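PDB 6IX1: 2S Albumin protein from Dolichos, which is a 2S albumin seed protein with a hemopexin-type four-bladed beta-propeller fold, whose precise role is not established. Local coordinates for residues 27-32 / 173-178; 7-12 / 65-70; 189-194 / 210-215; 165-170 / 183-188. All coordinates share one frame; numbering follows the deposited sequence.

How the contacts relate
Contacts 1, 3 and 4 meet around one sulfate ion, probably from the crystallisation liquor, which is held by G32 N of contact 1, Y191 OH of contact 3 and Y184 OH of contact 4. Contacts 3 and 4 lie closest, their centres about 9 Å apart, on strands that are neighbours in the last blade; contact 1 is about 11 Å from contact 3, between their centres. Contact 2, on the inner strands of the first two blades, lies about 20 Å from contacts 3 and 4, centre to centre, but touches contact 1 directly: R9 NH1 bonds S177 O at 3.0 Å, and H178 NE2 bonds S10 O at 2.8 Å.

Contact 1: 27-32 / 173-178; sequences VYYTPG and ASFASH. With SO4 (sulfate ion), chain D.
Y29 reaches across from the first blade of the propeller to H178, and its phenol oxygen is gripped twice by that one residue. H178 N donates to Y29 OH at 2.7 Å and nearly straight (164°), while H178 ND1 meets Y29 OH at the same 2.7 Å, with the imidazole presenting its edge to the phenol. The first torsion of Y29, with CG lying between the backbone N and the carbonyl carbon (chi1 66°), directs the phenol toward this histidine. F175 closes one face of the tyrosine ring: its edge is turned onto that face in a T-shaped stack, with the Y29 and F175 centroids 5.3 Å apart and the planes at 84°. S177 OG sits at the edge of the Y29 ring, but accepts its hydrogen bond from K179 N. A phenylalanine in place of Y29 would probably leave H178 N and ND1 without their shared partner. The other side of the contact is looser. P31 CG only brushes S177 OG at 4.3 Å, and the exposed G32 turns its N to sulfate O2 at 2.8 Å. Y29 also packs on V16 of strand 15-20, while F175 stacks on Y184 of strand 182-187 and touches A7 of strand 6-9, joining the first and last blades.

Contact 2: 7-12 / 65-70; sequences AFRSSR and SFDTEA
D67 and R9 carry the contact between two strands that exchange no backbone hydrogen bond. R9 N donates to D67 OD1 at 3.0 Å, arriving from above the carboxylate plane, 66° out of it. The second oxygen faces the arginine tip: D67 OD2 lies 3.3 Å from R9 NE in a salt bridge whose hydrogen bonds are weak, the guanidinium and carboxylate planes being turned 57° from each other. One pair earlier along the strands, S65 OG makes a weak bond to A7 O at 2.8 Å and also sits at the edge of the F8 ring, 3.6 Å from F8 CD2. F8 CB lies 3.7 Å from D67 N, a buried amide that has no hydrogen-bonding partner. In the next shell a water accepts from R9 NH2, and R9 NH1 is held by S177 of the last blade. Y17 stacks on the F8 ring, and R123 of the third blade touches both R9 and D67. Strands 7-9 and 65-67 run parallel, their axes 5.4 Å apart and 2° from alignment. Such parallel innermost strands of successive blades, joined chiefly by side chains, are what line the centre of a hemopexin-type propeller.

Contact 3: 189-194 / 210-215; sequences AQYVRI and RPILDG. With SO4 (sulfate ion), chain D.
Y191 runs along R210, ring and guanidinium pointing the same way with their planes 28° apart. From its root outward, Y191 CB packs on I212 CG1 at 4.1 Å. Y191 CD1 comes next, touching both R210 O and I212 CA. Further along, Y191 CE1 rests 3.4 Å from R210 CG, while P211 O lies at the ring edge, near its plane. Along the other rim, Y191 CE2 approaches sulfate O4 at 3.6 Å. At the tip, Y191 OH donates to sulfate O3 at 3.0 Å and presses on G215 CA at 3.2 Å; a beta carbon at G215 would collide with this hydroxyl, consistent with the glycine at this position. R193 reaches the same anion, with sulfate O2 over one face of its guanidinium, and W216 meets the Y191 ring edge to face.

The backbone fixes the root of the side chain. Y191 and R210 form an antiparallel hydrogen-bonded pair, with Y191 N to R210 O at 2.9 Å and R210 N to Y191 O at 3.0 Å. Beyond it Q190 faces P211 in a non-hydrogen-bonded pair, and I212 N donates to A189 O at 2.8 Å, in the carbonyl plane. P211 is the N-cap of helix 212-215, so the last strand passes straight into the helix. An outer hairpin running on into a short helix is the pattern of a hemopexin blade.

Contact 4: 165-170 / 183-188; sequences TIFESG and AYLFKG. With SO4 (sulfate ion), chain D.
K187 leaves its strand with CG opposite the backbone N (chi1 173°), then bends at chi2 and again at chi4 (-59°), which curls its ammonium over the 3-10 turn 166-168 and the residues that follow it. There NZ is held three ways: K187 NZ donates to S169 OG at 2.8 Å and to G170 O at 2.9 Å, coming in above the carbonyl plane of G170, and makes a weak bond to I166 O at 2.9 Å. I166 O is shared, since it also accepts from S169 N within the turn. The positive charge thus sits among the carbonyls of I166 and G170 and the S169 hydroxyl, where it is likely to be stabilised. With an alanine here, S169 OG and G170 O are likely to lose this donor and a gap to open beside I166.

The lysine stem is covered as well. I166 crosses it at about a right angle, with I166 CG2 3.7 Å from K187 CG. F167 slides past in the opposite direction and sets its CE1 3.6 Å from K187 CB and 3.8 Å from L185 CB, while V192 of the adjoining strand touches the same phenylalanine. Nearer the start of strand 182-187, Y184 OH donates to sulfate O2 at 2.7 Å. The 165-170 turn belongs to the connection between the third and fourth blades, and its packing on the second strand of the next blade fits the hemopexin propeller.

Contact 1: 27-32 / 173-178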
loop_
_atom_site.group_PDB
_atom_site.type_symbol
_atom_site.label_atom_id
_atom_site.label_comp_id
_atom_site.label_asym_id
_atom_site.label_seq_id
_atom_site.Cartn_x
_atom_site.Cartn_y
_atom_site.Cartn_z
ATOM N N VAL A 27 4.771 11.796 4.208
ATOM C CA VAL A 27 5.873 12.368 3.441
ATOM C C VAL A 27 5.344 13.131 2.232
ATOM O O VAL A 27 4.383 12.616 1.568
ATOM C CB VAL A 27 6.820 11.194 3.028
ATOM C CG1 VAL A 27 7.899 11.679 2.058
ATOM C CG2 VAL A 27 7.483 10.519 4.227
ATOM N N TYR A 28 5.970 14.257 1.946
ATOM C CA TYR A 28 5.745 15.056 0.741
ATOM C C TYR A 28 6.824 14.613 -0.227
ATOM O O TYR A 28 8.017 14.920 -0.022
ATOM C CB TYR A 28 5.878 16.534 1.135
ATOM C CG TYR A 28 5.362 17.548 0.146
ATOM C CD1 TYR A 28 4.179 17.357 -0.515
ATOM C CD2 TYR A 28 5.931 18.830 0.117
ATOM C CE1 TYR A 28 3.586 18.366 -1.235
ATOM C CE2 TYR A 28 5.381 19.807 -0.675
ATOM C CZ TYR A 28 4.164 19.620 -1.275
ATOM O OH TYR A 28 3.629 20.652 -2.051
ATOM N N TYR A 29 6.452 13.870 -1.255
ATOM C CA TYR A 29 7.452 13.108 -2.070
ATOM C C TYR A 29 7.637 13.776 -3.423
ATOM O O TYR A 29 6.787 14.494 -3.924
ATOM C CB TYR A 29 7.127 11.610 -2.167
ATOM C CG TYR A 29 5.891 11.277 -2.895
ATOM C CD1 TYR A 29 4.656 11.327 -2.290
ATOM C CD2 TYR A 29 6.007 10.807 -4.199
ATOM C CE1 TYR A 29 3.526 10.970 -2.986
ATOM C CE2 TYR A 29 4.868 10.528 -4.911
ATOM C CZ TYR A 29 3.619 10.607 -4.314
ATOM O OH TYR A 29 2.553 10.261 -5.104
ATOM N N THR A 30 8.744 13.363 -4.022
ATOM C CA THR A 30 9.271 14.049 -5.213
ATOM C C THR A 30 9.712 12.975 -6.196
ATOM O O THR A 30 10.804 12.436 -6.114
ATOM C CB THR A 30 10.394 15.017 -4.872
ATOM O OG1 THR A 30 11.497 14.311 -4.250
ATOM C CG2 THR A 30 9.863 16.123 -3.987
ATOM N N PRO A 31 8.876 12.570 -7.185
ATOM C CA PRO A 31 9.309 11.551 -8.136
ATOM C C PRO A 31 10.614 11.920 -8.824
ATOM O O PRO A 31 10.810 13.059 -9.261
ATOM C CB PRO A 31 8.163 11.539 -9.154
ATOM C CG PRO A 31 6.947 11.865 -8.302
ATOM C CD PRO A 31 7.455 12.914 -7.341
ATOM N N GLY A 32 11.524 10.951 -8.873
ATOM C CA GLY A 32 12.745 11.083 -9.655
ATOM C C GLY A 32 13.850 11.858 -8.952
ATOM O O GLY A 32 14.862 12.041 -9.596
ATOM N N ALA A 173 5.140 -3.718 0.400
ATOM C CA ALA A 173 4.319 -2.502 0.497
ATOM C C ALA A 173 4.313 -1.850 -0.875
ATOM O O ALA A 173 5.247 -2.106 -1.681
ATOM C CB ALA A 173 4.855 -1.520 1.551
ATOM N N SER A 174 3.350 -0.998 -1.143
ATOM C CA SER A 174 3.285 -0.335 -2.451
ATOM C C SER A 174 2.308 0.823 -2.335
ATOM O O SER A 174 1.409 0.755 -1.548
ATOM C CB SER A 174 2.820 -1.329 -3.552
ATOM O OG SER A 174 1.600 -2.023 -3.176
ATOM N N PHE A 175 2.490 1.760 -3.224
ATOM C CA PHE A 175 1.430 2.766 -3.416
ATOM C C PHE A 175 1.478 3.320 -4.836
ATOM O O PHE A 175 2.525 3.370 -5.488
ATOM C CB PHE A 175 1.548 3.905 -2.372
ATOM C CG PHE A 175 2.674 4.862 -2.554
ATOM C CD1 PHE A 175 3.943 4.527 -2.135
ATOM C CD2 PHE A 175 2.450 6.116 -3.103
ATOM C CE1 PHE A 175 4.993 5.438 -2.278
ATOM C CE2 PHE A 175 3.511 7.002 -3.275
ATOM C CZ PHE A 175 4.765 6.665 -2.898
ATOM N N ALA A 176 0.334 3.763 -5.293
ATOM C CA ALA A 176 0.262 4.424 -6.571
ATOM C C ALA A 176 0.757 5.872 -6.436
ATOM O O ALA A 176 0.427 6.546 -5.463
ATOM C CB ALA A 176 -1.189 4.505 -6.982
ATOM N N SER A 177 1.528 6.306 -7.404
ATOM C CA SER A 177 1.994 7.710 -7.391
ATOM C C SER A 177 0.906 8.681 -7.797
ATOM O O SER A 177 -0.035 8.289 -8.494
ATOM C CB SER A 177 3.156 7.839 -8.355
ATOM O OG SER A 177 3.692 9.107 -8.315
ATOM N N HIS A 178 1.059 9.923 -7.382
ATOM C CA HIS A 178 0.258 10.996 -7.984
ATOM C C HIS A 178 0.601 11.227 -9.448
ATOM O O HIS A 178 -0.186 11.825 -10.151
ATOM C CB HIS A 178 0.475 12.289 -7.158
ATOM C CG HIS A 178 -0.226 12.218 -5.830
ATOM N ND1 HIS A 178 0.347 11.689 -4.711
ATOM C CD2 HIS A 178 -1.480 12.603 -5.471
ATOM C CE1 HIS A 178 -0.501 11.789 -3.704
ATOM N NE2 HIS A 178 -1.610 12.324 -4.140
HETATM S S SO4 D . 11.985 7.884 -7.074
HETATM O O1 SO4 D . 13.074 8.762 -7.326
HETATM O O2 SO4 D . 10.823 8.532 -7.580
HETATM O O3 SO4 D . 11.823 7.687 -5.726
HETATM O O4 SO4 D . 12.144 6.597 -7.689
#

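Contact 2: 7-12 / 65-70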
loop_
_atom_site.group_PDB
_atom_site.type_symbol
_atom_site.label_atom_id
_atom_site.label_comp_id
_atom_site.label_asym_id
_atom_site.label_seq_id
_atom_site.Cartn_x
_atom_site.Cartn_y
_atom_site.Cartn_z
ATOM N N ALA A 7 1.714 1.201 2.618
ATOM C CA ALA A 7 1.653 2.598 2.179
ATOM C C ALA A 7 0.332 2.885 1.507
ATOM O O ALA A 7 -0.332 1.952 0.960
ATOM C CB ALA A 7 2.803 2.830 1.222
ATOM N N PHE A 8 -0.060 4.144 1.437
ATOM C CA PHE A 8 -1.141 4.543 0.530
ATOM C C PHE A 8 -0.976 6.000 0.137
ATOM O O PHE A 8 -0.331 6.798 0.845
ATOM C CB PHE A 8 -2.527 4.226 1.117
ATOM C CG PHE A 8 -3.002 5.032 2.298
ATOM C CD1 PHE A 8 -3.487 6.331 2.131
ATOM C CD2 PHE A 8 -2.945 4.461 3.544
ATOM C CE1 PHE A 8 -3.939 7.029 3.234
ATOM C CE2 PHE A 8 -3.452 5.176 4.636
ATOM C CZ PHE A 8 -3.904 6.469 4.478
ATOM N N ARG A 9 -1.534 6.310 -1.010
ATOM C CA ARG A 9 -1.486 7.630 -1.628
ATOM C C ARG A 9 -2.585 8.514 -1.053
ATOM O O ARG A 9 -3.772 8.148 -1.046
ATOM C CB ARG A 9 -1.699 7.447 -3.150
ATOM C CG ARG A 9 -1.697 8.743 -3.911
ATOM C CD ARG A 9 -2.000 8.635 -5.368
ATOM N NE ARG A 9 -3.301 8.065 -5.619
ATOM C CZ ARG A 9 -3.732 7.751 -6.857
ATOM N NH1 ARG A 9 -2.946 7.835 -7.887
ATOM N NH2 ARG A 9 -4.949 7.200 -6.972
ATOM N N SER A 10 -2.202 9.697 -0.551
ATOM C CA SER A 10 -3.184 10.608 0.016
ATOM C C SER A 10 -3.968 11.284 -1.111
ATOM O O SER A 10 -3.485 11.514 -2.206
ATOM C CB SER A 10 -2.500 11.681 0.826
ATOM O OG SER A 10 -3.461 12.538 1.365
ATOM N N SER A 11 -5.186 11.724 -0.749
ATOM C CA SER A 11 -5.898 12.745 -1.543
ATOM C C SER A 11 -5.129 14.078 -1.680
ATOM O O SER A 11 -5.311 14.764 -2.670
ATOM C CB SER A 11 -7.263 12.982 -0.947
ATOM O OG SER A 11 -7.084 13.494 0.365
ATOM N N ARG A 12 -4.213 14.341 -0.773
ATOM C CA ARG A 12 -3.395 15.573 -0.854
ATOM C C ARG A 12 -2.272 15.374 -1.817
ATOM O O ARG A 12 -1.535 14.323 -1.693
ATOM C CB ARG A 12 -2.897 15.898 0.548
ATOM C CG ARG A 12 -4.011 16.343 1.503
ATOM C CD ARG A 12 -4.625 17.653 1.136
ATOM N NE ARG A 12 -5.723 18.029 1.899
ATOM C CZ ARG A 12 -5.678 18.791 2.997
ATOM N NH1 ARG A 12 -4.518 19.103 3.529
ATOM N NH2 ARG A 12 -6.802 19.193 3.556
ATOM N N SER A 65 -2.436 -1.643 3.014
ATOM C CA SER A 65 -3.387 -0.532 2.864
ATOM C C SER A 65 -3.530 -0.172 1.416
ATOM O O SER A 65 -2.596 -0.426 0.686
ATOM C CB SER A 65 -2.951 0.685 3.623
ATOM O OG SER A 65 -1.610 1.092 3.335
ATOM N N PHE A 66 -4.645 0.479 1.069
ATOM C CA PHE A 66 -4.778 1.139 -0.227
ATOM C C PHE A 66 -5.795 2.254 -0.147
ATOM O O PHE A 66 -6.827 2.099 0.449
ATOM C CB PHE A 66 -5.090 0.157 -1.357
ATOM C CG PHE A 66 -6.294 -0.718 -1.179
ATOM C CD1 PHE A 66 -7.542 -0.246 -1.608
ATOM C CD2 PHE A 66 -6.226 -1.969 -0.608
ATOM C CE1 PHE A 66 -8.670 -1.042 -1.517
ATOM C CE2 PHE A 66 -7.384 -2.758 -0.481
ATOM C CZ PHE A 66 -8.570 -2.332 -0.996
ATOM N N ASP A 67 -5.477 3.278 -0.896
ATOM C CA ASP A 67 -6.435 4.383 -1.081
ATOM C C ASP A 67 -7.517 3.950 -2.098
ATOM O O ASP A 67 -7.224 3.179 -3.037
ATOM C CB ASP A 67 -5.739 5.653 -1.554
ATOM C CG ASP A 67 -4.725 5.413 -2.682
ATOM O OD1 ASP A 67 -3.674 4.678 -2.411
ATOM O OD2 ASP A 67 -4.944 5.867 -3.834
ATOM N N THR A 68 -8.731 4.537 -1.959
ATOM C CA THR A 68 -9.797 4.232 -2.919
ATOM C C THR A 68 -10.171 5.498 -3.681
ATOM O O THR A 68 -9.741 5.656 -4.842
ATOM C CB THR A 68 -10.994 3.596 -2.177
ATOM O OG1 THR A 68 -11.356 4.455 -1.116
ATOM C CG2 THR A 68 -10.648 2.240 -1.645
ATOM N N GLU A 69 -10.905 6.363 -2.993
ATOM C CA GLU A 69 -11.324 7.650 -3.565
ATOM C C GLU A 69 -11.355 8.676 -2.421
ATOM O O GLU A 69 -11.412 8.326 -1.266
ATOM C CB GLU A 69 -12.690 7.488 -4.281
ATOM C CG GLU A 69 -13.802 7.041 -3.334
ATOM C CD GLU A 69 -15.100 6.763 -4.058
ATOM O OE1 GLU A 69 -15.076 5.983 -5.009
ATOM O OE2 GLU A 69 -16.105 7.404 -3.722
ATOM N N ALA A 70 -11.519 9.940 -2.801
ATOM C CA ALA A 70 -11.669 10.981 -1.780
ATOM C C ALA A 70 -10.558 10.818 -0.732
ATOM O O ALA A 70 -9.415 10.519 -1.122
ATOM C CB ALA A 70 -13.079 11.033 -1.259
HETATM O O HOH W 1 -6.970 7.017 -4.807
HETATM O O HOH W 2 -5.460 9.064 -3.221
#

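Contact 3: 189-194 / 210-215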
loop_
_atom_site.group_PDB
_atom_site.type_symbol
_atom_site.label_atom_id
_atom_site.label_comp_id
_atom_site.label_asym_id
_atom_site.label_seq_id
_atom_site.Cartn_x
_atom_site.Cartn_y
_atom_site.Cartn_z
ATOM N N ALA A 189 14.443 -4.096 2.219
ATOM C CA ALA A 189 15.269 -2.867 2.216
ATOM C C ALA A 189 15.197 -2.078 0.897
ATOM O O ALA A 189 15.732 -0.947 0.836
ATOM C CB ALA A 189 16.695 -3.309 2.470
ATOM N N GLN A 190 14.545 -2.624 -0.114
ATOM C CA GLN A 190 14.676 -2.159 -1.519
ATOM C C GLN A 190 13.307 -1.701 -2.034
ATOM O O GLN A 190 12.234 -2.046 -1.515
ATOM C CB GLN A 190 15.126 -3.295 -2.457
ATOM C CG GLN A 190 16.522 -3.829 -2.351
ATOM C CD GLN A 190 16.667 -5.019 -3.264
ATOM O OE1 GLN A 190 15.773 -5.908 -3.380
ATOM N NE2 GLN A 190 17.824 -5.027 -3.858
ATOM N N TYR A 191 13.392 -0.940 -3.083
ATOM C CA TYR A 191 12.200 -0.524 -3.817
ATOM C C TYR A 191 12.472 -0.363 -5.302
ATOM O O TYR A 191 13.620 -0.310 -5.734
ATOM C CB TYR A 191 11.600 0.785 -3.288
ATOM C CG TYR A 191 12.197 2.088 -3.779
ATOM C CD1 TYR A 191 13.486 2.433 -3.477
ATOM C CD2 TYR A 191 11.502 2.864 -4.658
ATOM C CE1 TYR A 191 14.034 3.621 -3.932
ATOM C CE2 TYR A 191 11.985 4.077 -5.113
ATOM C CZ TYR A 191 13.258 4.442 -4.713
ATOM O OH TYR A 191 13.838 5.640 -5.043
ATOM N N VAL A 192 11.418 -0.262 -6.050
ATOM C CA VAL A 192 11.467 0.137 -7.450
ATOM C C VAL A 192 10.232 0.949 -7.814
ATOM O O VAL A 192 9.196 0.798 -7.194
ATOM C CB VAL A 192 11.588 -1.097 -8.369
ATOM C CG1 VAL A 192 10.307 -1.919 -8.408
ATOM C CG2 VAL A 192 12.104 -0.744 -9.746
ATOM N N ARG A 193 10.438 1.804 -8.817
ATOM C CA ARG A 193 9.361 2.593 -9.363
ATOM C C ARG A 193 9.020 1.979 -10.709
ATOM O O ARG A 193 9.910 1.726 -11.507
ATOM C CB ARG A 193 9.750 4.042 -9.487
ATOM C CG ARG A 193 8.673 4.919 -10.112
ATOM C CD ARG A 193 8.901 6.376 -9.924
ATOM N NE ARG A 193 10.182 6.800 -10.448
ATOM C CZ ARG A 193 10.461 7.955 -11.091
ATOM N NH1 ARG A 193 9.485 8.738 -11.531
ATOM N NH2 ARG A 193 11.723 8.304 -11.309
ATOM N N ILE A 194 7.713 1.758 -10.914
ATOM C CA ILE A 194 7.247 1.202 -12.195
ATOM C C ILE A 194 6.254 2.182 -12.812
ATOM O O ILE A 194 5.589 2.914 -12.155
ATOM C CB ILE A 194 6.628 -0.206 -12.005
ATOM C CG1 ILE A 194 5.321 -0.144 -11.227
ATOM C CG2 ILE A 194 7.654 -1.157 -11.426
ATOM C CD1 ILE A 194 4.578 -1.496 -11.295
ATOM N N ARG A 210 16.651 -0.413 -6.027
ATOM C CA ARG A 210 17.666 0.219 -5.177
ATOM C C ARG A 210 17.175 0.267 -3.755
ATOM O O ARG A 210 16.018 0.127 -3.442
ATOM C CB ARG A 210 17.959 1.630 -5.687
ATOM C CG ARG A 210 16.773 2.543 -5.574
ATOM C CD ARG A 210 16.794 3.765 -6.476
ATOM N NE ARG A 210 17.734 4.778 -6.023
ATOM C CZ ARG A 210 17.535 6.072 -6.123
ATOM N NH1 ARG A 210 16.392 6.574 -6.564
ATOM N NH2 ARG A 210 18.480 6.872 -5.731
ATOM N N PRO A 211 18.107 0.458 -2.796
ATOM C CA PRO A 211 17.732 0.598 -1.402
ATOM C C PRO A 211 16.816 1.816 -1.175
ATOM O O PRO A 211 17.017 2.904 -1.779
ATOM C CB PRO A 211 19.057 0.809 -0.669
ATOM C CG PRO A 211 20.067 0.119 -1.579
ATOM C CD PRO A 211 19.571 0.491 -2.980
ATOM N N ILE A 212 15.796 1.616 -0.380
ATOM C CA ILE A 212 14.816 2.679 -0.043
ATOM C C ILE A 212 15.573 3.907 0.410
ATOM O O ILE A 212 15.242 5.006 -0.010
ATOM C CB ILE A 212 13.912 2.159 1.064
ATOM C CG1 ILE A 212 12.976 1.040 0.551
ATOM C CG2 ILE A 212 13.083 3.312 1.623
ATOM C CD1 ILE A 212 12.281 0.221 1.616
ATOM N N LEU A 213 16.545 3.743 1.332
ATOM C CA LEU A 213 17.208 4.929 1.917
ATOM C C LEU A 213 18.068 5.653 0.897
ATOM O O LEU A 213 18.436 6.810 1.131
ATOM C CB LEU A 213 17.957 4.479 3.149
ATOM C CG LEU A 213 17.060 4.021 4.286
ATOM C CD1 LEU A 213 17.931 3.713 5.492
ATOM C CD2 LEU A 213 16.007 5.083 4.591
ATOM N N ASP A 214 18.405 5.052 -0.220
ATOM C CA ASP A 214 19.080 5.798 -1.277
ATOM C C ASP A 214 18.141 6.717 -2.044
ATOM O O ASP A 214 18.511 7.816 -2.444
ATOM C CB ASP A 214 19.837 4.849 -2.194
ATOM C CG ASP A 214 20.993 4.151 -1.424
ATOM O OD1 ASP A 214 21.491 4.682 -0.445
ATOM O OD2 ASP A 214 21.368 3.065 -1.756
ATOM N N GLY A 215 16.928 6.244 -2.288
ATOM C CA GLY A 215 15.937 7.047 -3.041
ATOM C C GLY A 215 15.099 7.983 -2.176
ATOM O O GLY A 215 14.605 8.982 -2.652
HETATM S S SO4 D . 11.985 7.884 -7.074
HETATM O O1 SO4 D . 13.074 8.762 -7.326
HETATM O O2 SO4 D . 10.823 8.532 -7.580
HETATM O O3 SO4 D . 11.823 7.687 -5.726
HETATM O O4 SO4 D . 12.144 6.597 -7.689
HETATM O O HOH W 3 17.063 1.111 2.452
#

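Contact 4: 165-170 / 183-188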
loop_
_atom_site.group_PDB
_atom_site.type_symbol
_atom_site.label_atom_id
_atom_site.label_comp_id
_atom_site.label_asym_id
_atom_site.label_seq_id
_atom_site.Cartn_x
_atom_site.Cartn_y
_atom_site.Cartn_z
ATOM N N THR A 165 13.823 -10.121 -10.660
ATOM C CA THR A 165 13.931 -9.206 -9.524
ATOM C C THR A 165 13.291 -9.880 -8.326
ATOM O O THR A 165 12.403 -10.730 -8.523
ATOM C CB THR A 165 13.310 -7.828 -9.746
ATOM O OG1 THR A 165 11.884 -7.889 -9.581
ATOM C CG2 THR A 165 13.733 -7.217 -11.074
ATOM N N ILE A 166 13.551 -9.367 -7.123
ATOM C CA ILE A 166 12.943 -10.022 -5.927
ATOM C C ILE A 166 11.442 -9.774 -5.901
ATOM O O ILE A 166 10.685 -10.602 -5.261
ATOM C CB ILE A 166 13.590 -9.571 -4.638
ATOM C CG1 ILE A 166 13.187 -10.456 -3.462
ATOM C CG2 ILE A 166 13.356 -8.102 -4.441
ATOM C CD1 ILE A 166 13.552 -11.968 -3.586
ATOM N N PHE A 167 10.961 -8.781 -6.638
ATOM C CA PHE A 167 9.525 -8.506 -6.583
ATOM C C PHE A 167 8.745 -9.683 -7.177
ATOM O O PHE A 167 7.525 -9.723 -6.993
ATOM C CB PHE A 167 9.210 -7.194 -7.253
ATOM C CG PHE A 167 9.945 -6.048 -6.620
ATOM C CD1 PHE A 167 9.422 -5.459 -5.481
ATOM C CD2 PHE A 167 11.135 -5.569 -7.113
ATOM C CE1 PHE A 167 10.106 -4.431 -4.857
ATOM C CE2 PHE A 167 11.807 -4.535 -6.461
ATOM C CZ PHE A 167 11.318 -4.054 -5.303
ATOM N N GLU A 168 9.370 -10.488 -8.023
ATOM C CA GLU A 168 8.678 -11.636 -8.625
ATOM C C GLU A 168 8.093 -12.579 -7.542
ATOM O O GLU A 168 7.071 -13.216 -7.853
ATOM C CB GLU A 168 9.605 -12.355 -9.622
ATOM C CG GLU A 168 10.615 -13.170 -8.968
ATOM C CD GLU A 168 11.719 -13.744 -9.819
ATOM O OE1 GLU A 168 11.663 -13.578 -11.076
ATOM O OE2 GLU A 168 12.722 -14.224 -9.160
ATOM N N SER A 169 8.696 -12.616 -6.357
ATOM C CA SER A 169 8.316 -13.549 -5.275
ATOM C C SER A 169 7.417 -12.908 -4.223
ATOM O O SER A 169 6.981 -13.592 -3.332
ATOM C CB SER A 169 9.590 -14.056 -4.640
ATOM O OG SER A 169 10.244 -13.044 -3.840
ATOM N N GLY A 170 7.121 -11.606 -4.376
ATOM C CA GLY A 170 6.262 -10.893 -3.407
ATOM C C GLY A 170 6.718 -9.479 -3.162
ATOM O O GLY A 170 7.836 -9.098 -3.524
ATOM N N ALA A 183 3.900 3.687 -9.958
ATOM C CA ALA A 183 3.696 3.064 -8.654
ATOM C C ALA A 183 5.027 2.739 -8.038
ATOM O O ALA A 183 5.986 2.517 -8.773
ATOM C CB ALA A 183 2.864 1.824 -8.766
ATOM N N TYR A 184 5.063 2.665 -6.713
ATOM C CA TYR A 184 6.275 2.317 -5.963
ATOM C C TYR A 184 6.024 0.958 -5.306
ATOM O O TYR A 184 5.004 0.777 -4.655
ATOM C CB TYR A 184 6.558 3.353 -4.886
ATOM C CG TYR A 184 6.984 4.654 -5.422
ATOM C CD1 TYR A 184 6.065 5.618 -5.764
ATOM C CD2 TYR A 184 8.320 4.933 -5.643
ATOM C CE1 TYR A 184 6.481 6.810 -6.348
ATOM C CE2 TYR A 184 8.734 6.116 -6.222
ATOM C CZ TYR A 184 7.819 7.109 -6.507
ATOM O OH TYR A 184 8.180 8.291 -7.092
ATOM N N LEU A 185 6.994 0.056 -5.491
ATOM C CA LEU A 185 6.902 -1.310 -4.897
ATOM C C LEU A 185 8.110 -1.404 -3.932
ATOM O O LEU A 185 9.227 -1.037 -4.266
ATOM C CB LEU A 185 7.044 -2.405 -5.973
ATOM C CG LEU A 185 6.157 -2.244 -7.203
ATOM C CD1 LEU A 185 6.426 -3.441 -8.108
ATOM C CD2 LEU A 185 4.673 -2.245 -6.809
ATOM N N PHE A 186 7.816 -1.914 -2.762
ATOM C CA PHE A 186 8.828 -2.059 -1.708
ATOM C C PHE A 186 8.923 -3.539 -1.293
ATOM O O PHE A 186 7.931 -4.212 -1.170
ATOM C CB PHE A 186 8.415 -1.265 -0.459
ATOM C CG PHE A 186 8.280 0.210 -0.690
ATOM C CD1 PHE A 186 7.142 0.776 -1.145
ATOM C CD2 PHE A 186 9.347 1.032 -0.528
ATOM C CE1 PHE A 186 7.079 2.143 -1.409
ATOM C CE2 PHE A 186 9.382 2.385 -0.803
ATOM C CZ PHE A 186 8.204 2.942 -1.236
ATOM N N LYS A 187 10.127 -3.986 -1.053
ATOM C CA LYS A 187 10.386 -5.376 -0.633
ATOM C C LYS A 187 11.646 -5.336 0.239
ATOM O O LYS A 187 12.737 -4.985 -0.264
ATOM C CB LYS A 187 10.571 -6.310 -1.828
ATOM C CG LYS A 187 11.006 -7.749 -1.562
ATOM C CD LYS A 187 9.948 -8.459 -0.908
ATOM C CE LYS A 187 10.015 -9.992 -1.092
ATOM N NZ LYS A 187 9.973 -10.676 -2.455
ATOM N N GLY A 188 11.450 -5.624 1.513
ATOM C CA GLY A 188 12.510 -5.461 2.499
ATOM C C GLY A 188 13.142 -4.097 2.433
ATOM O O GLY A 188 12.396 -3.105 2.447
HETATM S S SO4 D . 11.985 7.884 -7.074
HETATM O O1 SO4 D . 13.074 8.762 -7.326
HETATM O O2 SO4 D . 10.823 8.532 -7.580
HETATM O O3 SO4 D . 11.823 7.687 -5.726
HETATM O O4 SO4 D . 12.144 6.597 -7.689
#